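Pyruvate kinase 1 (Trypanosoma brucei brucei, PDB 4KCT) catalyses transfer of a phosphoryl group from phosphoenolpyruvate to ADP, yielding pyruvate and ATP, and also has an intrinsic oxaloacetate decarboxylase activity. Local coordinates at residues G93-G98 with L172-G177; D146-L151 with N168-T173. All coordinates share one frame; numbering follows the deposited sequence.

Contact 1 of 2, residues G93-G98 with L172-G177; sequences GLFKDG and LTDRRG
The ring of Phe-95 presents its edge to the carbonyl oxygen of Thr-173, with CE2 3.3 Å from Thr-173 O, while CB of Leu-172 makes an off-centre CH-pi contact 4.3 Å from the ring centroid. CD1 of the same leucine comes in obliquely and reaches CZ of Phe-95 at 3.6 Å. The other flat group, the guanidinium of Arg-175, carries CD2 of Leu-94 over one face, offset toward the rim; its NH1 is held by a salt bridge to Glu-117. The carboxylate of Asp-174 lies against Leu-94, its CG 3.5 Å from Leu-94 CB, and its OD1 is also at the edge of the Phe-95 ring, near the ring plane. OD1 accepts the backbone N-H of Phe-95 at 2.8 Å, the donor lying above the carboxylate plane. OD2 takes a bond from a water that also donates to Phe-95 O, so the carboxylate holds the N-H of Phe-95 directly and its carbonyl through the water. Backbone pairing adds Arg-175 N to Gly-93 O at 2.9 Å, and a second water joins Gly-98 O to Asp-174 N. Arg-176 folds back, NE and NH1 both donating to Asp-174 O, which lies in its guanidinium plane. This joining of the loop between strands 90-91 and 99-102 to strand 170-173 and the residues that follow it belongs to the small beta-barrel B domain of pyruvate kinases, the lid inserted into the catalytic TIM barrel.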
loop_
_atom_site.group_PDB
_atom_site.type_symbol
_atom_site.label_atom_id
_atom_site.label_comp_id
_atom_site.label_asym_id
_atom_site.label_seq_id
_atom_site.Cartn_x
_atom_site.Cartn_y
_atom_site.Cartn_z
ATOM N N GLY A 93 -42.473 6.330 38.002
ATOM C CA GLY A 93 -43.241 5.904 39.167
ATOM C C GLY A 93 -44.349 4.916 38.827
ATOM O O GLY A 93 -44.308 4.244 37.783
ATOM N N LEU A 94 -45.268 4.732 39.769
ATOM C CA LEU A 94 -46.480 3.943 39.526
ATOM C C LEU A 94 -47.566 4.813 38.915
ATOM O O LEU A 94 -47.463 6.055 38.904
ATOM C CB LEU A 94 -47.001 3.316 40.844
ATOM C CG LEU A 94 -45.958 2.881 41.879
ATOM C CD1 LEU A 94 -46.608 2.474 43.204
ATOM C CD2 LEU A 94 -45.111 1.748 41.331
ATOM N N PHE A 95 -48.634 4.158 38.470
ATOM C CA PHE A 95 -49.765 4.811 37.863
ATOM C C PHE A 95 -51.026 4.417 38.627
ATOM O O PHE A 95 -51.125 3.298 39.120
ATOM C CB PHE A 95 -49.885 4.369 36.404
ATOM C CG PHE A 95 -48.744 4.847 35.540
ATOM C CD1 PHE A 95 -48.763 6.126 34.992
ATOM C CD2 PHE A 95 -47.605 4.076 35.393
ATOM C CE1 PHE A 95 -47.682 6.613 34.281
ATOM C CE2 PHE A 95 -46.498 4.562 34.699
ATOM C CZ PHE A 95 -46.542 5.833 34.139
ATOM N N LYS A 96 -51.979 5.332 38.731
ATOM C CA LYS A 96 -53.326 4.967 39.218
ATOM C C LYS A 96 -53.881 3.742 38.493
ATOM O O LYS A 96 -53.670 3.566 37.286
ATOM C CB LYS A 96 -54.292 6.131 39.062
ATOM C CG LYS A 96 -53.872 7.366 39.834
ATOM C CD LYS A 96 -55.050 8.295 40.051
ATOM C CE LYS A 96 -54.599 9.600 40.666
ATOM N NZ LYS A 96 -55.703 10.589 40.658
ATOM N N ASP A 97 -54.552 2.874 39.243
ATOM C CA ASP A 97 -55.106 1.636 38.681
ATOM C C ASP A 97 -54.037 0.776 38.058
ATOM O O ASP A 97 -54.343 -0.234 37.450
ATOM C CB ASP A 97 -56.183 1.931 37.630
ATOM C CG ASP A 97 -57.266 2.842 38.155
ATOM O OD1 ASP A 97 -57.778 2.587 39.268
ATOM O OD2 ASP A 97 -57.558 3.851 37.489
ATOM N N GLY A 98 -52.781 1.199 38.174
ATOM C CA GLY A 98 -51.664 0.369 37.740
ATOM C C GLY A 98 -51.402 0.401 36.233
ATOM O O GLY A 98 -50.536 -0.313 35.742
ATOM N N LEU A 172 -48.715 2.291 29.540
ATOM C CA LEU A 172 -47.690 2.151 30.566
ATOM C C LEU A 172 -48.259 1.405 31.766
ATOM O O LEU A 172 -49.353 1.700 32.209
ATOM C CB LEU A 172 -47.172 3.532 31.004
ATOM C CG LEU A 172 -46.269 4.255 30.014
ATOM C CD1 LEU A 172 -45.715 5.529 30.655
ATOM C CD2 LEU A 172 -45.139 3.335 29.565
ATOM N N THR A 173 -47.479 0.483 32.318
ATOM C CA THR A 173 -47.736 -0.046 33.662
ATOM C C THR A 173 -46.694 0.512 34.664
ATOM O O THR A 173 -45.856 1.352 34.303
ATOM C CB THR A 173 -47.703 -1.589 33.665
ATOM O OG1 THR A 173 -46.457 -2.030 33.121
ATOM C CG2 THR A 173 -48.854 -2.163 32.799
ATOM N N ASP A 174 -46.744 0.040 35.911
ATOM C CA ASP A 174 -45.920 0.613 36.981
ATOM C C ASP A 174 -44.408 0.481 36.684
ATOM O O ASP A 174 -43.937 -0.578 36.269
ATOM C CB ASP A 174 -46.246 -0.056 38.320
ATOM C CG ASP A 174 -47.575 0.435 38.931
ATOM O OD1 ASP A 174 -48.209 1.363 38.365
ATOM O OD2 ASP A 174 -47.961 -0.101 40.007
ATOM N N ARG A 175 -43.652 1.534 36.986
ATOM C CA ARG A 175 -42.170 1.477 37.004
ATOM C C ARG A 175 -41.556 0.900 35.721
ATOM O O ARG A 175 -40.704 0.018 35.797
ATOM C CB ARG A 175 -41.667 0.670 38.212
ATOM C CG ARG A 175 -42.075 1.237 39.557
ATOM C CD ARG A 175 -40.904 1.315 40.525
ATOM N NE ARG A 175 -41.373 1.304 41.910
ATOM C CZ ARG A 175 -41.584 2.392 42.657
ATOM N NH1 ARG A 175 -41.261 3.603 42.206
ATOM N NH2 ARG A 175 -42.074 2.261 43.880
ATOM N N ARG A 176 -41.862 1.514 34.582
ATOM C CA ARG A 176 -41.229 1.154 33.314
ATOM C C ARG A 176 -39.880 1.863 33.165
ATOM O O ARG A 176 -39.649 2.918 33.778
ATOM C CB ARG A 176 -42.138 1.530 32.145
ATOM C CG ARG A 176 -43.516 0.875 32.186
ATOM C CD ARG A 176 -43.395 -0.622 32.023
ATOM N NE ARG A 176 -43.154 -1.252 33.307
ATOM C CZ ARG A 176 -42.684 -2.479 33.455
ATOM N NH1 ARG A 176 -42.423 -2.939 34.670
ATOM N NH2 ARG A 176 -42.479 -3.249 32.393
ATOM N N GLY A 177 -38.953 1.214 32.460
ATOM C CA GLY A 177 -37.626 1.793 32.185
ATOM C C GLY A 177 -37.684 3.099 31.401
ATOM O O GLY A 177 -38.503 3.257 30.481
HETATM O O HOH W 1 -50.144 1.517 40.873
HETATM O O HOH W 2 -48.836 -1.931 36.984
#

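Contact 2 of 2, residues D146-L151 with N168-T173; sequences DGVMTL and NHHRLT
Asn-168 and Met-149 bring their backbones closest, 6.1 Å between CA atoms, and with no backbone-to-backbone hydrogen bond between the two segments the side-chain amide of Asn-168 does the pairing. Its CG sits between the backbone N and the carbonyl carbon, chi1 54°, which directs the amide toward residues 148-150. ND2 donates to Val-148 O at 2.7 Å, close to the amide plane, and OD1 receives Thr-150 N at 3.1 Å on a lone pair. The amide thus takes up a carbonyl and an N-H two residues apart, much as a strand backbone would, and the two bonds, one at each end of the amide, fix its rotation about chi2. One of the bonded peptides lies within a classic beta bulge, the other directly after it; in the bulge Val-148 and Met-149 both face Val-144 where strand 149-158 begins, next to the hairpin turn from strand 141-144. Over one face of the His-170 ring lie CG1 of Val-148, 3.3 Å from CE1, and the backbone N of Met-149; NE2 of the histidine is hydrogen-bonded to Asp-145 in that turn. Met-149 runs extended until its last torsion, where a bend sets CE against the branch of Leu-172, tightly, at 3.4 Å from CG. CB of Met-149 rests 3.8 Å from CB of His-170. At the turn, Asp-146 O accepts a hydrogen bond from Arg-308 NH1 of the second subunit, against which Val-148 also packs.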
loop_
_atom_site.group_PDB
_atom_site.type_symbol
_atom_site.label_atom_id
_atom_site.label_comp_id
_atom_site.label_asym_id
_atom_site.label_seq_id
_atom_site.Cartn_x
_atom_site.Cartn_y
_atom_site.Cartn_z
ATOM N N ASP A 146 -38.234 0.627 27.397
ATOM C CA ASP A 146 -37.236 0.129 26.463
ATOM C C ASP A 146 -37.430 0.682 25.065
ATOM O O ASP A 146 -37.289 -0.047 24.088
ATOM C CB ASP A 146 -37.243 -1.398 26.435
ATOM C CG ASP A 146 -36.279 -1.998 27.431
ATOM O OD1 ASP A 146 -35.397 -2.771 27.011
ATOM O OD2 ASP A 146 -36.372 -1.663 28.631
ATOM N N GLY A 147 -37.741 1.975 24.980
ATOM C CA GLY A 147 -37.753 2.687 23.711
ATOM C C GLY A 147 -39.081 2.628 22.981
ATOM O O GLY A 147 -39.240 3.251 21.939
ATOM N N VAL A 148 -40.044 1.885 23.532
ATOM C CA VAL A 148 -41.300 1.609 22.813
ATOM C C VAL A 148 -42.203 2.833 22.686
ATOM O O VAL A 148 -42.861 3.019 21.675
ATOM C CB VAL A 148 -42.095 0.432 23.436
ATOM C CG1 VAL A 148 -43.477 0.339 22.799
ATOM C CG2 VAL A 148 -41.339 -0.883 23.245
ATOM N N MET A 149 -42.279 3.641 23.732
ATOM C CA MET A 149 -42.951 4.917 23.620
ATOM C C MET A 149 -41.918 6.008 23.625
ATOM O O MET A 149 -40.962 5.960 24.402
ATOM C CB MET A 149 -43.943 5.141 24.785
ATOM C CG MET A 149 -44.623 6.510 24.715
ATOM S SD MET A 149 -45.891 6.794 25.980
ATOM C CE MET A 149 -45.167 5.977 27.346
ATOM N N THR A 150 -42.127 7.028 22.810
ATOM C CA THR A 150 -41.241 8.165 22.828
ATOM C C THR A 150 -41.996 9.467 23.063
ATOM O O THR A 150 -43.125 9.643 22.600
ATOM C CB THR A 150 -40.384 8.263 21.548
ATOM O OG1 THR A 150 -41.181 8.772 20.500
ATOM C CG2 THR A 150 -39.844 6.892 21.137
ATOM N N LEU A 151 -41.411 10.315 23.893
ATOM C CA LEU A 151 -41.943 11.641 24.174
ATOM C C LEU A 151 -40.967 12.659 23.638
ATOM O O LEU A 151 -39.752 12.502 23.796
ATOM C CB LEU A 151 -42.081 11.843 25.695
ATOM C CG LEU A 151 -42.751 10.700 26.467
ATOM C CD1 LEU A 151 -42.523 10.870 27.971
ATOM C CD2 LEU A 151 -44.220 10.694 26.173
ATOM N N ASN A 168 -46.437 8.236 20.177
ATOM C CA ASN A 168 -47.086 7.020 19.701
ATOM C C ASN A 168 -47.979 6.359 20.735
ATOM O O ASN A 168 -47.904 6.681 21.924
ATOM C CB ASN A 168 -46.052 6.030 19.148
ATOM C CG ASN A 168 -44.942 5.722 20.138
ATOM O OD1 ASN A 168 -44.193 6.607 20.554
ATOM N ND2 ASN A 168 -44.766 4.449 20.431
ATOM N N HIS A 169 -48.892 5.509 20.266
ATOM C CA HIS A 169 -49.804 4.782 21.153
ATOM C C HIS A 169 -49.006 3.875 22.051
ATOM O O HIS A 169 -48.138 3.173 21.585
ATOM C CB HIS A 169 -50.804 3.943 20.335
ATOM C CG HIS A 169 -51.919 4.751 19.712
ATOM N ND1 HIS A 169 -51.894 5.152 18.420
ATOM C CD2 HIS A 169 -53.135 5.206 20.242
ATOM C CE1 HIS A 169 -53.036 5.819 18.133
ATOM N NE2 HIS A 169 -53.794 5.850 19.244
ATOM N N HIS A 170 -49.295 3.898 23.350
ATOM C CA HIS A 170 -48.689 2.961 24.286
ATOM C C HIS A 170 -49.443 2.908 25.588
ATOM O O HIS A 170 -50.047 3.895 26.007
ATOM C CB HIS A 170 -47.230 3.317 24.541
ATOM C CG HIS A 170 -46.417 2.173 25.092
ATOM N ND1 HIS A 170 -46.412 0.948 24.525
ATOM C CD2 HIS A 170 -45.654 2.068 26.253
ATOM C CE1 HIS A 170 -45.665 0.114 25.270
ATOM N NE2 HIS A 170 -45.158 0.811 26.293
ATOM N N ARG A 171 -49.374 1.757 26.253
ATOM C CA ARG A 171 -49.959 1.572 27.585
ATOM C C ARG A 171 -48.824 1.389 28.577
ATOM O O ARG A 171 -48.008 0.477 28.425
ATOM C CB ARG A 171 -50.846 0.307 27.613
ATOM C CG ARG A 171 -51.596 0.123 28.930
ATOM C CD ARG A 171 -52.522 -1.097 28.903
ATOM N NE ARG A 171 -51.762 -2.339 28.969
ATOM C CZ ARG A 171 -51.593 -3.063 30.073
ATOM N NH1 ARG A 171 -52.216 -2.733 31.197
ATOM N NH2 ARG A 171 -50.853 -4.154 30.034
ATOM N N LEU A 172 -48.715 2.291 29.540
ATOM C CA LEU A 172 -47.690 2.151 30.566
ATOM C C LEU A 172 -48.259 1.405 31.766
ATOM O O LEU A 172 -49.353 1.700 32.209
ATOM C CB LEU A 172 -47.172 3.532 31.004
ATOM C CG LEU A 172 -46.269 4.255 30.014
ATOM C CD1 LEU A 172 -45.715 5.529 30.655
ATOM C CD2 LEU A 172 -45.139 3.335 29.565
ATOM N N THR A 173 -47.479 0.483 32.318
ATOM C CA THR A 173 -47.736 -0.046 33.662
ATOM C C THR A 173 -46.694 0.512 34.664
ATOM O O THR A 173 -45.856 1.352 34.303
ATOM C CB THR A 173 -47.703 -1.589 33.665
ATOM O OG1 THR A 173 -46.457 -2.030 33.121
ATOM C CG2 THR A 173 -48.854 -2.163 32.799
#

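From the N terminus, the chain leaves strand 90-91 through the loop 93-98, runs through strands 99-102, 107-111, 124-126 and 141-144, and turns into strand 149-158. It returns along 161-166 to 168-173, where contact 2 closes the shorter loop, with 16 residues between its segments. Contact 1 closes at 172-177 after 73 intervening residues, so contact 2 is nested within it except for the overlapping last segments. Both use strand 170-173, share Leu-172 and Thr-173, and have centres about 12 Å apart. Together they tie this strand, paired with 99-102, to the start of strand 149-158 at one end and to the loop 93-98 at the other.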